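Side-chain contact in erythropoietin (Homo sapiens, PDB 1EER), which binds and dimerizes the erythropoietin receptor, activating JAK2 and thereby driving the proliferation and differentiation of red-cell precursors: residues Arg131-Thr134 / Arg139-Phe142. The protein carries 5 engineered substitutions. Sequence-based numbering, arbitrary orientation.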
ATOM      1  N   ARG A 131      -3.188 -22.470  20.727  1.00 63.20           N
ATOM      2  CA  ARG A 131      -2.845 -22.153  19.348  1.00 62.02           C
ATOM      3  C   ARG A 131      -1.331 -22.249  19.158  1.00 59.24           C
ATOM      4  O   ARG A 131      -0.806 -23.303  18.800  1.00 64.22           O
ATOM      5  CB  ARG A 131      -3.322 -20.735  18.991  1.00 62.34           C
ATOM      6  CG  ARG A 131      -4.137 -20.626  17.698  1.00 58.27           C
ATOM      7  CD  ARG A 131      -3.722 -21.674  16.670  1.00 61.40           C
ATOM      8  NE  ARG A 131      -4.020 -21.261  15.302  1.00 58.93           N
ATOM      9  CZ  ARG A 131      -3.832 -22.026  14.230  1.00 55.93           C
ATOM     10  NH1 ARG A 131      -3.345 -23.254  14.370  1.00 54.34           N
ATOM     11  NH2 ARG A 131      -4.132 -21.565  13.022  1.00 47.76           N
ATOM     12  N   THR A 132      -0.643 -21.139  19.407  1.00 56.66           N
ATOM     13  CA  THR A 132       0.813 -21.041  19.276  1.00 49.50           C
ATOM     14  C   THR A 132       1.374 -21.419  17.905  1.00 41.63           C
ATOM     15  O   THR A 132       1.698 -22.580  17.627  1.00 39.69           O
ATOM     16  CB  THR A 132       1.533 -21.862  20.369  1.00 49.37           C
ATOM     17  OG1 THR A 132       1.452 -21.153  21.613  1.00 54.16           O
ATOM     18  CG2 THR A 132       3.000 -22.062  20.017  1.00 47.05           C
ATOM     19  N   ILE A 133       1.478 -20.405  17.056  1.00 32.66           N
ATOM     20  CA  ILE A 133       2.006 -20.551  15.713  1.00 26.91           C
ATOM     21  C   ILE A 133       3.426 -20.011  15.767  1.00 23.26           C
ATOM     22  O   ILE A 133       3.714 -19.085  16.526  1.00 19.88           O
ATOM     23  CB  ILE A 133       1.185 -19.710  14.700  1.00 26.66           C
ATOM     24  CG1 ILE A 133      -0.245 -20.232  14.632  1.00 28.12           C
ATOM     25  CG2 ILE A 133       1.830 -19.755  13.326  1.00 26.21           C
ATOM     26  CD1 ILE A 133      -1.144 -19.405  13.765  1.00 29.74           C
ATOM     27  N   THR A 134       4.316 -20.586  14.971  1.00 22.61           N
ATOM     28  CA  THR A 134       5.689 -20.119  14.954  1.00 24.18           C
ATOM     29  C   THR A 134       6.257 -20.157  13.549  1.00 23.82           C
ATOM     30  O   THR A 134       5.647 -20.698  12.626  1.00 22.24           O
ATOM     31  CB  THR A 134       6.607 -20.982  15.856  1.00 24.76           C
ATOM     32  OG1 THR A 134       6.725 -22.291  15.292  1.00 29.97           O
ATOM     33  CG2 THR A 134       6.052 -21.081  17.266  1.00 19.08           C
ATOM     34  N   ARG A 139      11.103 -15.907   5.715  1.00 27.54           N
ATOM     35  CA  ARG A 139      10.048 -15.996   4.715  1.00 24.58           C
ATOM     36  C   ARG A 139       8.686 -16.083   5.388  1.00 19.76           C
ATOM     37  O   ARG A 139       7.779 -15.326   5.046  1.00 24.57           O
ATOM     38  CB  ARG A 139      10.258 -17.223   3.815  1.00 24.44           C
ATOM     39  CG  ARG A 139       9.259 -17.309   2.662  1.00 22.05           C
ATOM     40  CD  ARG A 139       9.320 -18.646   1.954  1.00 20.57           C
ATOM     41  NE  ARG A 139       9.964 -19.661   2.777  1.00 30.09           N
ATOM     42  CZ  ARG A 139      10.969 -20.427   2.365  1.00 31.67           C
ATOM     43  NH1 ARG A 139      11.449 -20.294   1.129  1.00 36.24           N
ATOM     44  NH2 ARG A 139      11.499 -21.321   3.192  1.00 27.72           N
ATOM     45  N   LYS A 140       8.537 -16.997   6.347  1.00 17.80           N
ATOM     46  CA  LYS A 140       7.261 -17.122   7.029  1.00 14.81           C
ATOM     47  C   LYS A 140       7.009 -15.899   7.893  1.00 18.77           C
ATOM     48  O   LYS A 140       5.878 -15.445   8.010  1.00 23.24           O
ATOM     49  CB  LYS A 140       7.201 -18.382   7.891  1.00 16.09           C
ATOM     50  CG  LYS A 140       5.787 -18.648   8.394  1.00 16.78           C
ATOM     51  CD  LYS A 140       5.617 -19.992   9.082  1.00 16.51           C
ATOM     52  CE  LYS A 140       4.422 -19.938  10.021  1.00 19.33           C
ATOM     53  NZ  LYS A 140       3.926 -21.277  10.427  1.00 16.58           N
ATOM     54  N   LEU A 141       8.068 -15.361   8.493  1.00 24.06           N
ATOM     55  CA  LEU A 141       7.949 -14.175   9.340  1.00 19.06           C
ATOM     56  C   LEU A 141       7.368 -13.017   8.530  1.00 11.16           C
ATOM     57  O   LEU A 141       6.421 -12.368   8.943  1.00 15.17           O
ATOM     58  CB  LEU A 141       9.332 -13.787   9.901  1.00 22.65           C
ATOM     59  CG  LEU A 141       9.481 -12.608  10.877  1.00 20.95           C
ATOM     60  CD1 LEU A 141       8.408 -12.655  11.956  1.00 20.46           C
ATOM     61  CD2 LEU A 141      10.859 -12.657  11.515  1.00 18.89           C
ATOM     62  N   PHE A 142       7.941 -12.770   7.365  1.00 13.39           N
ATOM     63  CA  PHE A 142       7.473 -11.688   6.525  1.00 18.57           C
ATOM     64  C   PHE A 142       6.114 -11.941   5.887  1.00 20.44           C
ATOM     65  O   PHE A 142       5.346 -11.001   5.689  1.00 22.27           O
ATOM     66  CB  PHE A 142       8.523 -11.374   5.466  1.00 18.99           C
ATOM     67  CG  PHE A 142       9.636 -10.507   5.975  1.00 19.67           C
ATOM     68  CD1 PHE A 142       9.359  -9.256   6.521  1.00 22.45           C
ATOM     69  CD2 PHE A 142      10.951 -10.947   5.945  1.00 23.12           C
ATOM     70  CE1 PHE A 142      10.387  -8.451   7.038  1.00 25.80           C
ATOM     71  CE2 PHE A 142      11.990 -10.148   6.459  1.00 23.78           C
ATOM     72  CZ  PHE A 142      11.705  -8.902   7.006  1.00 19.00           C
TER
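The contact is small, one lysine against a backbone carbonyl and a methyl group: Lys140, from the first turn of the last long helix, 138-161, reaches back to the strand just before it and lays its ammonium group beside the backbone of Thr134 and the side chain of Ile133. Lys140 NZ donates a weak hydrogen bond to Thr134 O, 2.9 Å away, and Lys140 CE lies almost as close, 3.0 Å from Thr134 O, so the carbonyl meets the end of the chain from its flank. With CG anti to the backbone N (chi1 -169°) and the rest of the chain extended, the lysine spans the gap between helix and strand, where the nearest CA atoms, those of Thr134 and Leu141, are still 8.5 Å apart. Ile133 crosses it at about a right angle, its CG2 branch 3.9 Å from Lys140 NZ. The same isoleucine places CD1 above one face of the Arg131 guanidinium, offset toward its rim; Arg131 forms a salt bridge with Asp43. Lys140 NZ also forms a salt bridge with an acidic side chain of another protein chain in the complex, and Ile133 packs on an acidic side chain of that chain. Ile133 pairs through its backbone with Val41, within the short two-stranded antiparallel sheet 34-41/133-137 that accompanies the long helices of this four-helix-bundle cytokine, here at its interface with a partner protein.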